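Local coordinates for protein K5 lyase (PDB 2X3H) that cleaves the K5 capsular polysaccharide, heparosan, a glycosaminoglycan, by an eliminative lyase reaction, probably as part of a trimeric phage tail spike, at residues L219-N230 and L244-N255. Residues are numbered along the deposited sequence; the frame is centred on the assembly and turned at random.
Sequences LADSSVNSLIDN and LKGTASYNIVSN
Leu244 rests CD2 on the Ala220 methyl and towards CD1 of Ile228 (4.2 Å), joining the inner side of two successive coils of a right-handed parallel beta-helix, the fold of many phage tail spikes. Each segment leaves one strand, turns a corner and enters the next, so that 244-255 repeats the course of 219-230 one coil on. Lys245 takes its place through the backbone: its N binds Ala220 O, and its O receives Ser222 N at 2.8 Å. With chi1 at -170° its CG lies anti to the backbone N, and the extended chain crosses the Asp221 carboxylate, CD 3.8 Å from OD2. The two charged ends do not touch; a water bonded to both Asp221 OD2 and Lys245 NZ links them, while NZ forms its salt bridge with Glu270 of the following coil. Gly246, at positive phi, lies in the type II' turn from Lys245 to Ala248. There Ser222 OG accepts Thr247 N at 3.2 Å and donates to Asp221 OD1, which joins the turn to the neighbouring carboxylate. Ser249 N then hydrogen-bonds Ser223 O. The Tyr250 ring runs alongside the Asn225 side chain, and its hydroxyl bonds Asp309 of the second subunit. Asn251 sets its amide close to Ser223 and Ser226 in the buried corner. From Ile252 onward the strands run parallel, 3° apart, bonded in alternation: Ile252 N to Ser226 O, and Ile228 N to Ile252 O at 2.9 Å. Ile252 also packs CB and CD1 against Leu227 CD2, whereas Val253 faces inward with Ile228. Ile228 O takes Ser254 N at 2.8 Å, and Ser254 O takes Asn230 N at 3.0 Å. Across the trimer interface, Asn255 ND2 bonds Ser254 OG of the third subunit.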
ATOM      1  N   LEU A 219      -4.886   2.307 -24.002  1.00  5.83           N
ATOM      2  CA  LEU A 219      -3.722   1.465 -24.261  1.00  6.73           C
ATOM      3  C   LEU A 219      -2.479   2.332 -24.369  1.00  6.77           C
ATOM      4  O   LEU A 219      -2.444   3.259 -25.192  1.00  6.80           O
ATOM      5  CB  LEU A 219      -3.901   0.681 -25.565  1.00  7.49           C
ATOM      6  CG  LEU A 219      -2.600   0.098 -26.136  1.00  7.78           C
ATOM      7  CD1 LEU A 219      -1.956  -0.854 -25.133  1.00  8.43           C
ATOM      8  CD2 LEU A 219      -2.874  -0.617 -27.450  1.00  9.17           C
ATOM      9  N   ALA A 220      -1.480   2.055 -23.526  1.00  6.80           N
ATOM     10  CA  ALA A 220      -0.161   2.687 -23.638  1.00  7.10           C
ATOM     11  C   ALA A 220       0.824   1.636 -24.129  1.00  6.77           C
ATOM     12  O   ALA A 220       1.287   0.787 -23.355  1.00  7.33           O
ATOM     13  CB  ALA A 220       0.287   3.278 -22.299  1.00  7.69           C
ATOM     14  N   ASP A 221       1.110   1.672 -25.431  1.00  6.33           N
ATOM     15  CA  ASP A 221       2.014   0.709 -26.052  1.00  7.29           C
ATOM     16  C   ASP A 221       3.429   1.256 -26.017  1.00  7.11           C
ATOM     17  O   ASP A 221       3.744   2.226 -26.716  1.00  7.07           O
ATOM     18  CB  ASP A 221       1.585   0.444 -27.500  1.00  8.03           C
ATOM     19  CG  ASP A 221       2.461  -0.586 -28.204  1.00 11.00           C
ATOM     20  OD1 ASP A 221       3.566  -0.893 -27.713  1.00 12.81           O
ATOM     21  OD2 ASP A 221       2.039  -1.098 -29.269  1.00 13.13           O
ATOM     22  N   SER A 222       4.268   0.646 -25.176  1.00  6.58           N
ATOM     23  CA  SER A 222       5.692   0.956 -25.139  1.00  7.20           C
ATOM     24  C   SER A 222       6.014   2.383 -24.671  1.00  6.76           C
ATOM     25  O   SER A 222       7.044   2.945 -25.023  1.00  8.00           O
ATOM     26  CB  SER A 222       6.344   0.640 -26.494  1.00  7.62           C
ATOM     27  OG  SER A 222       6.130  -0.727 -26.835  1.00  8.51           O
ATOM     28  N   SER A 223       5.136   2.975 -23.865  1.00  6.63           N
ATOM     29  CA  SER A 223       5.413   4.311 -23.345  1.00  5.84           C
ATOM     30  C   SER A 223       6.394   4.240 -22.181  1.00  5.61           C
ATOM     31  O   SER A 223       6.558   3.192 -21.540  1.00  5.63           O
ATOM     32  CB  SER A 223       4.128   4.985 -22.869  1.00  6.63           C
ATOM     33  OG  SER A 223       3.562   4.231 -21.799  1.00  7.95           O
ATOM     34  N   VAL A 224       7.020   5.376 -21.903  1.00  5.91           N
ATOM     35  CA  VAL A 224       7.883   5.515 -20.738  1.00  5.92           C
ATOM     36  C   VAL A 224       7.545   6.804 -19.989  1.00  5.32           C
ATOM     37  O   VAL A 224       7.002   7.757 -20.579  1.00  5.14           O
ATOM     38  CB  VAL A 224       9.388   5.499 -21.130  1.00  6.40           C
ATOM     39  CG1 VAL A 224       9.769   4.161 -21.752  1.00  7.37           C
ATOM     40  CG2 VAL A 224       9.726   6.653 -22.081  1.00  8.19           C
ATOM     41  N   ASN A 225       7.862   6.838 -18.688  1.00  5.00           N
ATOM     42  CA  ASN A 225       7.695   8.050 -17.868  1.00  5.06           C
ATOM     43  C   ASN A 225       6.314   8.679 -18.022  1.00  4.57           C
ATOM     44  O   ASN A 225       6.204   9.890 -18.122  1.00  5.78           O
ATOM     45  CB  ASN A 225       8.766   9.108 -18.205  1.00  4.87           C
ATOM     46  CG  ASN A 225      10.175   8.534 -18.195  1.00  6.42           C
ATOM     47  OD1 ASN A 225      10.959   8.728 -19.145  1.00  9.82           O
ATOM     48  ND2 ASN A 225      10.502   7.811 -17.139  1.00  3.56           N
ATOM     49  N   SER A 226       5.269   7.856 -18.006  1.00  4.70           N
ATOM     50  CA  SER A 226       3.919   8.360 -18.223  1.00  4.37           C
ATOM     51  C   SER A 226       2.992   8.015 -17.077  1.00  4.86           C
ATOM     52  O   SER A 226       3.226   7.038 -16.352  1.00  5.27           O
ATOM     53  CB  SER A 226       3.358   7.810 -19.534  1.00  5.19           C
ATOM     54  OG  SER A 226       4.084   8.307 -20.656  1.00  5.96           O
ATOM     55  N   LEU A 227       1.957   8.836 -16.913  1.00  5.12           N
ATOM     56  CA  LEU A 227       0.994   8.688 -15.817  1.00  6.67           C
ATOM     57  C   LEU A 227      -0.391   8.437 -16.388  1.00  6.92           C
ATOM     58  O   LEU A 227      -0.825   9.162 -17.278  1.00  7.88           O
ATOM     59  CB  LEU A 227       0.954   9.967 -14.957  1.00  7.93           C
ATOM     60  CG  LEU A 227       2.245  10.373 -14.231  1.00  9.34           C
ATOM     61  CD1 LEU A 227       2.139  11.759 -13.670  1.00  9.09           C
ATOM     62  CD2 LEU A 227       2.570   9.374 -13.108  1.00 10.01           C
ATOM     63  N   ILE A 228      -1.076   7.415 -15.889  1.00  6.78           N
ATOM     64  CA  ILE A 228      -2.470   7.147 -16.258  1.00  7.09           C
ATOM     65  C   ILE A 228      -3.246   7.071 -14.948  1.00  7.65           C
ATOM     66  O   ILE A 228      -2.959   6.200 -14.130  1.00  7.75           O
ATOM     67  CB  ILE A 228      -2.581   5.820 -17.024  1.00  8.06           C
ATOM     68  CG1 ILE A 228      -1.723   5.879 -18.292  1.00  8.43           C
ATOM     69  CG2 ILE A 228      -4.053   5.460 -17.332  1.00  8.37           C
ATOM     70  CD1 ILE A 228      -1.641   4.543 -19.028  1.00  9.36           C
ATOM     71  N   ASP A 229      -4.203   7.985 -14.736  1.00  7.45           N
ATOM     72  CA  ASP A 229      -4.797   8.198 -13.396  1.00  8.27           C
ATOM     73  C   ASP A 229      -6.294   8.484 -13.533  1.00  8.62           C
ATOM     74  O   ASP A 229      -6.701   9.260 -14.398  1.00  8.83           O
ATOM     75  CB  ASP A 229      -4.086   9.399 -12.713  1.00  9.57           C
ATOM     76  CG  ASP A 229      -4.446   9.570 -11.228  1.00 11.47           C
ATOM     77  OD1 ASP A 229      -4.792   8.576 -10.546  1.00 12.55           O
ATOM     78  OD2 ASP A 229      -4.367  10.730 -10.736  1.00 13.41           O
ATOM     79  N   ASN A 230      -7.111   7.845 -12.697  1.00  6.82           N
ATOM     80  CA  ASN A 230      -8.541   8.173 -12.635  1.00  7.17           C
ATOM     81  C   ASN A 230      -9.285   7.793 -13.926  1.00  7.31           C
ATOM     82  O   ASN A 230      -9.723   8.668 -14.690  1.00  7.28           O
ATOM     83  CB  ASN A 230      -8.744   9.669 -12.292  1.00  7.50           C
ATOM     84  CG  ASN A 230      -8.354  10.012 -10.839  1.00  9.96           C
ATOM     85  OD1 ASN A 230      -7.841  11.106 -10.553  1.00 12.44           O
ATOM     86  ND2 ASN A 230      -8.607   9.088  -9.927  1.00  8.83           N
ATOM     87  N   LEU A 244      -1.092  -1.825 -20.585  1.00  5.59           N
ATOM     88  CA  LEU A 244       0.293  -1.474 -20.888  1.00  5.39           C
ATOM     89  C   LEU A 244       0.800  -2.583 -21.800  1.00  4.95           C
ATOM     90  O   LEU A 244       0.541  -3.761 -21.552  1.00  5.07           O
ATOM     91  CB  LEU A 244       1.144  -1.435 -19.616  1.00  6.04           C
ATOM     92  CG  LEU A 244       0.777  -0.394 -18.559  1.00  5.67           C
ATOM     93  CD1 LEU A 244       1.714  -0.529 -17.352  1.00  6.96           C
ATOM     94  CD2 LEU A 244       0.770   1.049 -19.112  1.00  6.35           C
ATOM     95  N   LYS A 245       1.551  -2.211 -22.834  1.00  5.79           N
ATOM     96  CA  LYS A 245       1.924  -3.181 -23.856  1.00  5.73           C
ATOM     97  C   LYS A 245       3.382  -3.057 -24.275  1.00  6.18           C
ATOM     98  O   LYS A 245       3.968  -1.974 -24.217  1.00  6.29           O
ATOM     99  CB  LYS A 245       1.026  -2.979 -25.079  1.00  6.90           C
ATOM    100  CG  LYS A 245       1.119  -4.046 -26.156  1.00  7.34           C
ATOM    101  CD  LYS A 245       0.121  -3.735 -27.284  1.00  8.59           C
ATOM    102  CE  LYS A 245       0.092  -4.850 -28.317  1.00 10.41           C
ATOM    103  NZ  LYS A 245      -0.987  -4.570 -29.339  1.00 12.14           N
ATOM    104  N   GLY A 246       3.959  -4.174 -24.696  1.00  6.28           N
ATOM    105  CA  GLY A 246       5.314  -4.166 -25.249  1.00  6.47           C
ATOM    106  C   GLY A 246       6.362  -3.742 -24.244  1.00  6.86           C
ATOM    107  O   GLY A 246       6.393  -4.238 -23.129  1.00  7.28           O
ATOM    108  N   THR A 247       7.230  -2.825 -24.651  1.00  6.26           N
ATOM    109  CA  THR A 247       8.342  -2.419 -23.810  1.00  7.50           C
ATOM    110  C   THR A 247       7.981  -1.285 -22.847  1.00  7.42           C
ATOM    111  O   THR A 247       8.856  -0.533 -22.414  1.00 10.17           O
ATOM    112  CB  THR A 247       9.550  -2.015 -24.651  1.00  7.43           C
ATOM    113  OG1 THR A 247       9.170  -0.958 -25.541  1.00  7.98           O
ATOM    114  CG2 THR A 247      10.065  -3.241 -25.456  1.00  7.99           C
ATOM    115  N   ALA A 248       6.699  -1.154 -22.503  1.00  6.39           N
ATOM    116  CA  ALA A 248       6.287  -0.122 -21.551  1.00  5.89           C
ATOM    117  C   ALA A 248       7.037  -0.275 -20.231  1.00  4.93           C
ATOM    118  O   ALA A 248       7.047  -1.365 -19.633  1.00  5.86           O
ATOM    119  CB  ALA A 248       4.792  -0.204 -21.302  1.00  5.82           C
ATOM    120  N   SER A 249       7.645   0.820 -19.774  1.00  5.94           N
ATOM    121  CA  SER A 249       8.390   0.824 -18.519  1.00  6.09           C
ATOM    122  C   SER A 249       8.327   2.205 -17.862  1.00  5.52           C
ATOM    123  O   SER A 249       8.211   3.226 -18.547  1.00  4.85           O
ATOM    124  CB  SER A 249       9.862   0.456 -18.764  1.00  7.80           C
ATOM    125  OG  SER A 249      10.017  -0.851 -19.299  1.00 11.91           O
ATOM    126  N   TYR A 250       8.421   2.242 -16.535  1.00  4.58           N
ATOM    127  CA  TYR A 250       8.508   3.510 -15.808  1.00  4.91           C
ATOM    128  C   TYR A 250       7.222   4.323 -15.912  1.00  5.27           C
ATOM    129  O   TYR A 250       7.257   5.559 -15.928  1.00  6.40           O
ATOM    130  CB  TYR A 250       9.725   4.352 -16.248  1.00  6.13           C
ATOM    131  CG  TYR A 250      10.989   3.533 -16.427  1.00  6.47           C
ATOM    132  CD1 TYR A 250      11.513   2.786 -15.376  1.00  7.77           C
ATOM    133  CD2 TYR A 250      11.659   3.515 -17.653  1.00  7.24           C
ATOM    134  CE1 TYR A 250      12.673   2.013 -15.553  1.00  7.50           C
ATOM    135  CE2 TYR A 250      12.807   2.755 -17.829  1.00  7.39           C
ATOM    136  CZ  TYR A 250      13.308   2.016 -16.780  1.00  7.69           C
ATOM    137  OH  TYR A 250      14.453   1.262 -16.989  1.00  7.52           O
ATOM    138  N   ASN A 251       6.094   3.619 -15.978  1.00  5.04           N
ATOM    139  CA  ASN A 251       4.782   4.255 -15.957  1.00  4.35           C
ATOM    140  C   ASN A 251       4.123   4.036 -14.612  1.00  5.17           C
ATOM    141  O   ASN A 251       4.432   3.060 -13.929  1.00  4.53           O
ATOM    142  CB  ASN A 251       3.893   3.657 -17.057  1.00  5.62           C
ATOM    143  CG  ASN A 251       4.544   3.724 -18.425  1.00  6.47           C
ATOM    144  OD1 ASN A 251       4.969   2.698 -18.988  1.00  7.92           O
ATOM    145  ND2 ASN A 251       4.644   4.922 -18.958  1.00  5.40           N
ATOM    146  N   ILE A 252       3.215   4.936 -14.237  1.00  4.81           N
ATOM    147  CA  ILE A 252       2.347   4.720 -13.083  1.00  3.83           C
ATOM    148  C   ILE A 252       0.907   4.680 -13.575  1.00  5.01           C
ATOM    149  O   ILE A 252       0.484   5.576 -14.293  1.00  5.13           O
ATOM    150  CB  ILE A 252       2.473   5.860 -12.036  1.00  4.28           C
ATOM    151  CG1 ILE A 252       3.925   5.978 -11.547  1.00  5.49           C
ATOM    152  CG2 ILE A 252       1.530   5.583 -10.855  1.00  5.71           C
ATOM    153  CD1 ILE A 252       4.139   7.054 -10.495  1.00  5.00           C
ATOM    154  N   VAL A 253       0.182   3.624 -13.211  1.00  4.28           N
ATOM    155  CA  VAL A 253      -1.250   3.506 -13.513  1.00  5.55           C
ATOM    156  C   VAL A 253      -1.950   3.509 -12.158  1.00  6.22           C
ATOM    157  O   VAL A 253      -1.588   2.725 -11.282  1.00  6.02           O
ATOM    158  CB  VAL A 253      -1.564   2.175 -14.219  1.00  5.33           C
ATOM    159  CG1 VAL A 253      -3.088   2.019 -14.414  1.00  5.55           C
ATOM    160  CG2 VAL A 253      -0.804   2.072 -15.555  1.00  5.12           C
ATOM    161  N   SER A 254      -2.921   4.401 -11.964  1.00  6.38           N
ATOM    162  CA  SER A 254      -3.495   4.604 -10.635  1.00  7.93           C
ATOM    163  C   SER A 254      -4.987   4.893 -10.714  1.00  7.40           C
ATOM    164  O   SER A 254      -5.449   5.528 -11.659  1.00  7.24           O
ATOM    165  CB  SER A 254      -2.794   5.759  -9.919  1.00 11.36           C
ATOM    166  OG  SER A 254      -3.206   5.820  -8.557  1.00 14.85           O
ATOM    167  N   ASN A 255      -5.737   4.395  -9.735  1.00  6.37           N
ATOM    168  CA  ASN A 255      -7.169   4.723  -9.604  1.00  6.20           C
ATOM    169  C   ASN A 255      -7.971   4.340 -10.840  1.00  5.90           C
ATOM    170  O   ASN A 255      -8.546   5.195 -11.535  1.00  5.49           O
ATOM    171  CB  ASN A 255      -7.358   6.211  -9.299  1.00  7.58           C
ATOM    172  CG  ASN A 255      -7.020   6.568  -7.866  1.00 10.25           C
ATOM    173  OD1 ASN A 255      -6.719   5.704  -7.041  1.00 10.32           O
ATOM    174  ND2 ASN A 255      -7.072   7.856  -7.563  1.00 12.43           N
TER
HETATM  175  O   HOH W   1      -0.414  -1.897 -30.198  1.00 19.90           O
HETATM  176  O   HOH W   2       9.571   1.769 -24.689  1.00 16.59           O